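Local coordinates for adenylate kinase (PDB 3BE4), which probably catalyses reversible phosphoryl transfer between ATP and AMP, and is seen here with the two-substrate analogue bis(adenosine)-5'-pentaphosphate bound, at residues G61-D66 and K182-L187; E99-I104 and K189-L194. All coordinates share one frame; numbering follows the deposited sequence.

From the N terminus the chain runs through strand 7-12 and the first helices to 61-66, the connection between helices 52-60 and 66-78, and on to 99-104 on helix 95-108. Contact 1 brings 182-187 back to 61-66 across 116 residues of sequence; contact 2 brings 189-194 back to 99-104 across 85. Because the segments occur in alternating order, the two closures cross, and neither lies within the other. Segment 182-187 runs from helix 170-184 into the start of helix 186-192, which carries contact 2; the contact centres are about 15 Å apart. Contact 1 ties the nucleotide-binding connection to helix 170-184, whereas contact 2 joins two helices flanking the central parallel sheet.

Contact 1: G61-D66 and K182-L187; sequences GNFVGD and KQTAPL. With AP5 (bis(adenosine)-5'-pentaphosphate), chain C.
F63 and Q183 are the nearest residues between the backbones, with their CA atoms 9.7 Å apart, so the irregular connection 61-66 and segment 182-187, passing from one helix into the next, meet through side chains. The F63 ring bridges this gap. Its CG lies beside the backbone N and anti to the carbonyl carbon (chi1 -66°), which carries the far end of the ring to Q183 and T184. At that end, CZ of F63 stands 3.3 Å from OG1 of T184, with the oxygen at the ring edge, near its plane. Beside it, CE2 of F63 is 3.7 Å from CB of Q183, approached obliquely. The Q183 chain runs past the ring in the opposite direction, bringing OE1 of Q183 to 3.9 Å from CD2 of F63, with amide and ring planes 55° apart. The T184 hydroxyl is hydrogen-bonded to the carbonyl oxygen of R93, while V179 and T94 also touch the phenylalanine.

At its root, F63 meets the nucleotide analogue: CB of F63 is 3.8 Å from C2A of AP5. The neighbouring backbone reads the same adenosine. The ribose hydroxyl O2F of AP5 donates to N62 O at a short 2.6 Å, and V64 N donates to N3A of AP5 at 3.1 Å with an N-H...N angle of 153°. G61, with positive phi, closes helix 52-60 in a Schellman motif, and G65 is the N-cap residue before helix 66-78. With T36 and R41 also gripping AP5, this is consistent with the AMP site of adenylate kinases. Backbone polar groups thus recognise ribose and base, while the F63 side chain makes carbon contact with the adenine and packs against CB of Q183 and the T184 oxygen.

Contact 2: E99-I104 and K189-L194; sequences EGLAKI and KFYEDL
F190 reaches E99 because its CG is anti to the backbone N (chi1 -179°), extending the ring from helix 186-192 toward helix 95-108. Y191 takes the other course, with CG beside its backbone N (chi1 -70°), and although its first side-chain bond does not aim at the partner helix, its hydroxyl end comes close to L101. These helices flank the central parallel sheet of a P-loop NTPase fold, strand order 2-3-1-4-5. The evidence that they share one face of it is that L101 and Y191 both touch I9 of strand 7-12.

The backbones stay well apart, the nearest CA atoms being those of E99 and F190 at 9.9 Å, and side chains span the interval in loose van der Waals contact. At the outer side, CG of E99 lies 4.4 Å from CE1 of F190, in an oblique approach to the ring. The contact therefore uses the aliphatic part of the glutamate, whose CB points away from the other helix. F190 also rests on A98, the residue before E99, and on I95, a turn earlier.

Farther in, the two aromatic rings meet edge to face. CD2 of F190 sits 3.5 Å above the plane of the Y191 ring, over its centre, and CG of Y191 lies in the plane of the F190 ring at its edge. Together with I9, I11, P92 and L112, which also touch the tyrosine, F190 probably restricts the phenol. E192, turned elsewhere, forms a salt bridge with R199, linking helix 186-192 to the edge strand 197-201. L101 meets the tyrosine at its end, where methyl CD2 of L101 is 4.4 Å from OH of Y191.

Contact 1: G61-D66 and K182-L187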
loop_
_atom_site.group_PDB
_atom_site.type_symbol
_atom_site.label_atom_id
_atom_site.label_comp_id
_atom_site.label_asym_id
_atom_site.label_seq_id
_atom_site.Cartn_x
_atom_site.Cartn_y
_atom_site.Cartn_z
ATOM N N GLY A 61 9.838 12.096 1.322
ATOM C CA GLY A 61 9.344 11.016 2.228
ATOM C C GLY A 61 8.257 11.435 3.133
ATOM O O GLY A 61 7.756 10.582 3.898
ATOM N N ASN A 62 7.814 12.687 3.079
ATOM C CA ASN A 62 6.758 13.174 3.941
ATOM C C ASN A 62 5.389 12.844 3.439
ATOM O O ASN A 62 5.238 12.490 2.233
ATOM C CB ASN A 62 6.896 14.753 4.094
ATOM C CG ASN A 62 8.012 15.115 5.085
ATOM O OD1 ASN A 62 7.856 14.937 6.301
ATOM N ND2 ASN A 62 9.145 15.558 4.543
ATOM N N PHE A 63 4.401 12.955 4.317
ATOM C CA PHE A 63 3.053 12.755 3.972
ATOM C C PHE A 63 2.449 13.885 3.166
ATOM O O PHE A 63 2.635 15.066 3.507
ATOM C CB PHE A 63 2.124 12.583 5.163
ATOM C CG PHE A 63 2.380 11.343 5.937
ATOM C CD1 PHE A 63 3.295 10.310 5.492
ATOM C CD2 PHE A 63 1.663 11.148 7.146
ATOM C CE1 PHE A 63 3.472 9.079 6.257
ATOM C CE2 PHE A 63 1.832 9.982 7.917
ATOM C CZ PHE A 63 2.652 8.876 7.444
ATOM N N VAL A 64 1.610 13.559 2.162
ATOM C CA VAL A 64 0.834 14.548 1.547
ATOM C C VAL A 64 -0.323 14.820 2.498
ATOM O O VAL A 64 -0.640 13.998 3.374
ATOM C CB VAL A 64 0.374 13.953 0.170
ATOM C CG1 VAL A 64 -0.721 14.761 -0.494
ATOM C CG2 VAL A 64 1.622 13.793 -0.727
ATOM N N GLY A 65 -0.986 15.956 2.313
ATOM C CA GLY A 65 -2.152 16.348 3.155
ATOM C C GLY A 65 -3.292 15.316 3.308
ATOM O O GLY A 65 -3.638 14.603 2.305
ATOM N N ASP A 66 -3.839 15.133 4.498
ATOM C CA ASP A 66 -4.938 14.202 4.732
ATOM C C ASP A 66 -6.068 14.436 3.760
ATOM O O ASP A 66 -6.674 13.477 3.217
ATOM C CB ASP A 66 -5.469 14.393 6.119
ATOM C CG ASP A 66 -4.522 13.762 7.189
ATOM O OD1 ASP A 66 -3.652 12.823 6.928
ATOM O OD2 ASP A 66 -4.614 14.177 8.425
ATOM N N LYS A 182 5.836 7.505 13.957
ATOM C CA LYS A 182 5.127 8.560 14.698
ATOM C C LYS A 182 3.614 8.583 14.427
ATOM O O LYS A 182 2.747 8.747 15.347
ATOM C CB LYS A 182 5.743 9.917 14.356
ATOM C CG LYS A 182 7.097 10.076 15.047
ATOM C CD LYS A 182 7.802 11.432 14.578
ATOM C CE LYS A 182 9.168 11.782 15.325
ATOM N NZ LYS A 182 9.964 10.646 15.845
ATOM N N GLN A 183 3.215 8.503 13.160
ATOM C CA GLN A 183 1.841 8.811 12.705
ATOM C C GLN A 183 1.036 7.614 12.291
ATOM O O GLN A 183 -0.209 7.635 12.445
ATOM C CB GLN A 183 1.864 9.855 11.571
ATOM C CG GLN A 183 2.227 11.206 12.162
ATOM C CD GLN A 183 2.258 12.322 11.183
ATOM O OE1 GLN A 183 1.234 12.754 10.656
ATOM N NE2 GLN A 183 3.449 12.829 10.941
ATOM N N THR A 184 1.705 6.595 11.717
ATOM C CA THR A 184 0.950 5.457 11.126
ATOM C C THR A 184 0.822 4.350 12.132
ATOM O O THR A 184 -0.217 3.766 12.234
ATOM C CB THR A 184 1.675 4.977 9.879
ATOM O OG1 THR A 184 1.799 6.090 8.997
ATOM C CG2 THR A 184 0.824 3.828 9.205
ATOM N N ALA A 185 1.906 4.023 12.850
ATOM C CA ALA A 185 1.885 2.945 13.819
ATOM C C ALA A 185 0.717 2.955 14.861
ATOM O O ALA A 185 0.217 1.855 15.179
ATOM C CB ALA A 185 3.214 2.847 14.472
ATOM N N PRO A 186 0.248 4.137 15.301
ATOM C CA PRO A 186 -0.969 4.278 16.159
ATOM C C PRO A 186 -2.250 3.680 15.620
ATOM O O PRO A 186 -3.208 3.415 16.381
ATOM C CB PRO A 186 -1.190 5.787 16.207
ATOM C CG PRO A 186 0.174 6.342 16.222
ATOM C CD PRO A 186 0.861 5.489 15.120
ATOM N N LEU A 187 -2.289 3.506 14.299
ATOM C CA LEU A 187 -3.411 2.843 13.679
ATOM C C LEU A 187 -3.523 1.380 14.043
ATOM O O LEU A 187 -4.614 0.822 13.914
ATOM C CB LEU A 187 -3.364 2.973 12.155
ATOM C CG LEU A 187 -3.498 4.362 11.605
ATOM C CD1 LEU A 187 -3.204 4.179 10.099
ATOM C CD2 LEU A 187 -4.932 4.852 11.760
HETATM P PA AP5 C . 3.868 4.418 -1.333
HETATM O O1A AP5 C . 4.026 4.217 -2.850
HETATM O O2A AP5 C . 2.820 3.702 -0.620
HETATM O O3A AP5 C . 5.281 4.148 -0.630
HETATM P PB AP5 C . 5.640 3.648 0.835
HETATM O O1B AP5 C . 4.604 4.010 1.785
HETATM O O2B AP5 C . 7.102 4.046 1.077
HETATM O O3B AP5 C . 5.558 1.990 0.575
HETATM P PG AP5 C . 6.151 1.139 -0.598
HETATM O O1G AP5 C . 7.584 1.514 -0.758
HETATM O O2G AP5 C . 5.219 1.270 -1.732
HETATM O O3G AP5 C . 6.038 -0.253 0.142
HETATM P PD AP5 C . 5.180 -1.619 -0.110
HETATM O O1D AP5 C . 4.255 -1.377 -1.224
HETATM O O2D AP5 C . 4.709 -2.030 1.223
HETATM O O3D AP5 C . 6.334 -2.658 -0.494
HETATM P PE AP5 C . 6.610 -3.339 -1.908
HETATM O O1E AP5 C . 6.811 -2.309 -2.887
HETATM O O2E AP5 C . 5.591 -4.420 -2.210
HETATM O O5F AP5 C . 3.646 5.954 -0.952
HETATM C C5F AP5 C . 4.500 6.835 -1.699
HETATM C C4F AP5 C . 4.463 8.174 -0.852
HETATM O O4F AP5 C . 3.275 8.840 -1.207
HETATM C C3F AP5 C . 4.459 8.093 0.628
HETATM O O3F AP5 C . 5.760 7.947 1.154
HETATM C C2F AP5 C . 3.876 9.496 0.899
HETATM O O2F AP5 C . 4.846 10.554 0.538
HETATM C C1F AP5 C . 2.734 9.588 -0.096
HETATM N N9A AP5 C . 1.546 8.974 0.434
HETATM C C8A AP5 C . 1.008 7.755 -0.064
HETATM N N7A AP5 C . -0.093 7.442 0.600
HETATM C C5A AP5 C . -0.329 8.484 1.520
HETATM C C6A AP5 C . -1.361 8.700 2.413
HETATM N N6A AP5 C . -2.348 7.868 2.764
HETATM N N1A AP5 C . -1.228 9.894 3.164
HETATM C C2A AP5 C . -0.248 10.726 2.884
HETATM N N3A AP5 C . 0.774 10.562 2.016
HETATM C C4A AP5 C . 0.667 9.390 1.238
HETATM O O5J AP5 C . 7.921 -4.135 -1.573
HETATM C C5J AP5 C . 9.225 -3.396 -1.383
HETATM C C4J AP5 C . 10.306 -4.365 -1.910
HETATM O O4J AP5 C . 10.415 -5.603 -1.182
HETATM C C3J AP5 C . 10.146 -4.647 -3.406
HETATM O O3J AP5 C . 11.422 -4.704 -4.007
HETATM C C2J AP5 C . 9.609 -6.039 -3.284
HETATM O O2J AP5 C . 9.934 -6.813 -4.431
HETATM C C1J AP5 C . 10.280 -6.745 -2.189
HETATM N N9B AP5 C . 9.587 -7.741 -1.432
HETATM C C8B AP5 C . 8.217 -7.806 -1.183
HETATM N N7B AP5 C . 7.990 -8.858 -0.375
HETATM C C5B AP5 C . 9.191 -9.471 -0.109
HETATM C C6B AP5 C . 9.593 -10.500 0.801
HETATM N N6B AP5 C . 8.672 -11.153 1.508
HETATM N N1B AP5 C . 10.914 -10.825 0.854
HETATM C C2B AP5 C . 11.858 -10.060 0.152
HETATM N N3B AP5 C . 11.544 -9.006 -0.661
HETATM C C4B AP5 C . 10.211 -8.639 -0.722
#

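Contact 2: E99-I104 and K189-L194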
loop_
_atom_site.group_PDB
_atom_site.type_symbol
_atom_site.label_atom_id
_atom_site.label_comp_id
_atom_site.label_asym_id
_atom_site.label_seq_id
_atom_site.Cartn_x
_atom_site.Cartn_y
_atom_site.Cartn_z
ATOM N N GLU A 99 -10.338 8.067 10.470
ATOM C CA GLU A 99 -11.679 8.614 10.820
ATOM C C GLU A 99 -12.413 9.005 9.523
ATOM O O GLU A 99 -13.652 8.889 9.468
ATOM C CB GLU A 99 -11.511 9.830 11.772
ATOM C CG GLU A 99 -10.840 9.447 13.104
ATOM C CD GLU A 99 -10.437 10.629 13.934
ATOM O OE1 GLU A 99 -10.072 11.722 13.370
ATOM O OE2 GLU A 99 -10.415 10.392 15.191
ATOM N N GLY A 100 -11.685 9.570 8.544
ATOM C CA GLY A 100 -12.286 10.040 7.298
ATOM C C GLY A 100 -12.779 8.801 6.583
ATOM O O GLY A 100 -13.866 8.793 6.059
ATOM N N LEU A 101 -11.983 7.728 6.556
ATOM C CA LEU A 101 -12.474 6.483 5.968
ATOM C C LEU A 101 -13.733 5.881 6.661
ATOM O O LEU A 101 -14.660 5.406 5.948
ATOM C CB LEU A 101 -11.355 5.389 5.966
ATOM C CG LEU A 101 -11.775 3.980 5.356
ATOM C CD1 LEU A 101 -12.203 4.120 3.891
ATOM C CD2 LEU A 101 -10.632 3.001 5.565
ATOM N N ALA A 102 -13.757 5.916 8.010
ATOM C CA ALA A 102 -14.926 5.413 8.745
ATOM C C ALA A 102 -16.201 6.185 8.277
ATOM O O ALA A 102 -17.233 5.578 8.108
ATOM C CB ALA A 102 -14.650 5.678 10.250
ATOM N N LYS A 103 -16.094 7.475 7.998
ATOM C CA LYS A 103 -17.221 8.318 7.509
ATOM C C LYS A 103 -17.621 7.913 6.121
ATOM O O LYS A 103 -18.819 7.803 5.820
ATOM C CB LYS A 103 -16.848 9.811 7.542
ATOM C CG LYS A 103 -16.653 10.290 8.972
ATOM C CD LYS A 103 -16.344 11.822 9.080
ATOM C CE LYS A 103 -15.744 12.196 10.448
ATOM N NZ LYS A 103 -15.066 13.536 10.136
ATOM N N ILE A 104 -16.639 7.655 5.247
ATOM C CA ILE A 104 -16.932 7.254 3.890
ATOM C C ILE A 104 -17.659 5.958 3.958
ATOM O O ILE A 104 -18.734 5.791 3.281
ATOM C CB ILE A 104 -15.606 7.055 3.073
ATOM C CG1 ILE A 104 -15.000 8.356 2.701
ATOM C CG2 ILE A 104 -15.915 6.208 1.780
ATOM C CD1 ILE A 104 -13.486 8.274 2.187
ATOM N N LYS A 189 -3.281 0.120 17.089
ATOM C CA LYS A 189 -4.238 0.084 18.242
ATOM C C LYS A 189 -5.653 0.488 17.865
ATOM O O LYS A 189 -6.610 -0.127 18.335
ATOM C CB LYS A 189 -3.612 0.936 19.385
ATOM C CG LYS A 189 -2.449 0.157 19.883
ATOM C CD LYS A 189 -1.730 0.769 21.079
ATOM C CE LYS A 189 -0.425 -0.032 21.468
ATOM N NZ LYS A 189 -0.561 -1.497 21.820
ATOM N N PHE A 190 -5.795 1.475 16.964
ATOM C CA PHE A 190 -7.055 1.991 16.467
ATOM C C PHE A 190 -7.859 0.812 15.966
ATOM O O PHE A 190 -9.055 0.667 16.279
ATOM C CB PHE A 190 -6.827 2.993 15.330
ATOM C CG PHE A 190 -8.094 3.627 14.755
ATOM C CD1 PHE A 190 -8.521 4.934 15.147
ATOM C CD2 PHE A 190 -8.811 2.990 13.769
ATOM C CE1 PHE A 190 -9.650 5.522 14.603
ATOM C CE2 PHE A 190 -9.954 3.566 13.204
ATOM C CZ PHE A 190 -10.386 4.842 13.582
ATOM N N TYR A 191 -7.240 -0.040 15.161
ATOM C CA TYR A 191 -7.969 -1.194 14.602
ATOM C C TYR A 191 -8.084 -2.388 15.493
ATOM O O TYR A 191 -9.014 -3.205 15.305
ATOM C CB TYR A 191 -7.412 -1.572 13.205
ATOM C CG TYR A 191 -7.789 -0.489 12.231
ATOM C CD1 TYR A 191 -9.119 -0.213 11.888
ATOM C CD2 TYR A 191 -6.775 0.306 11.610
ATOM C CE1 TYR A 191 -9.481 0.834 10.964
ATOM C CE2 TYR A 191 -7.116 1.320 10.693
ATOM C CZ TYR A 191 -8.458 1.618 10.403
ATOM O OH TYR A 191 -8.724 2.615 9.527
ATOM N N GLU A 192 -7.112 -2.595 16.372
ATOM C CA GLU A 192 -7.236 -3.664 17.407
ATOM C C GLU A 192 -8.413 -3.350 18.319
ATOM O O GLU A 192 -9.143 -4.246 18.729
ATOM C CB GLU A 192 -6.008 -3.672 18.247
ATOM C CG GLU A 192 -4.906 -4.377 17.505
ATOM C CD GLU A 192 -3.652 -4.508 18.398
ATOM O OE1 GLU A 192 -3.417 -3.612 19.278
ATOM O OE2 GLU A 192 -2.901 -5.481 18.194
ATOM N N ASP A 193 -8.605 -2.082 18.621
ATOM C CA ASP A 193 -9.799 -1.635 19.425
ATOM C C ASP A 193 -11.142 -1.893 18.788
ATOM O O ASP A 193 -12.146 -2.031 19.502
ATOM C CB ASP A 193 -9.684 -0.171 19.836
ATOM C CG ASP A 193 -8.580 0.035 20.909
ATOM O OD1 ASP A 193 -8.033 -0.963 21.430
ATOM O OD2 ASP A 193 -8.229 1.205 21.211
ATOM N N LEU A 194 -11.172 -2.075 17.472
ATOM C CA LEU A 194 -12.348 -2.403 16.704
ATOM C C LEU A 194 -12.409 -3.919 16.550
ATOM O O LEU A 194 -13.396 -4.449 16.035
ATOM C CB LEU A 194 -12.348 -1.689 15.294
ATOM C CG LEU A 194 -12.476 -0.142 15.324
ATOM C CD1 LEU A 194 -12.255 0.528 13.939
ATOM C CD2 LEU A 194 -13.834 0.304 15.918
#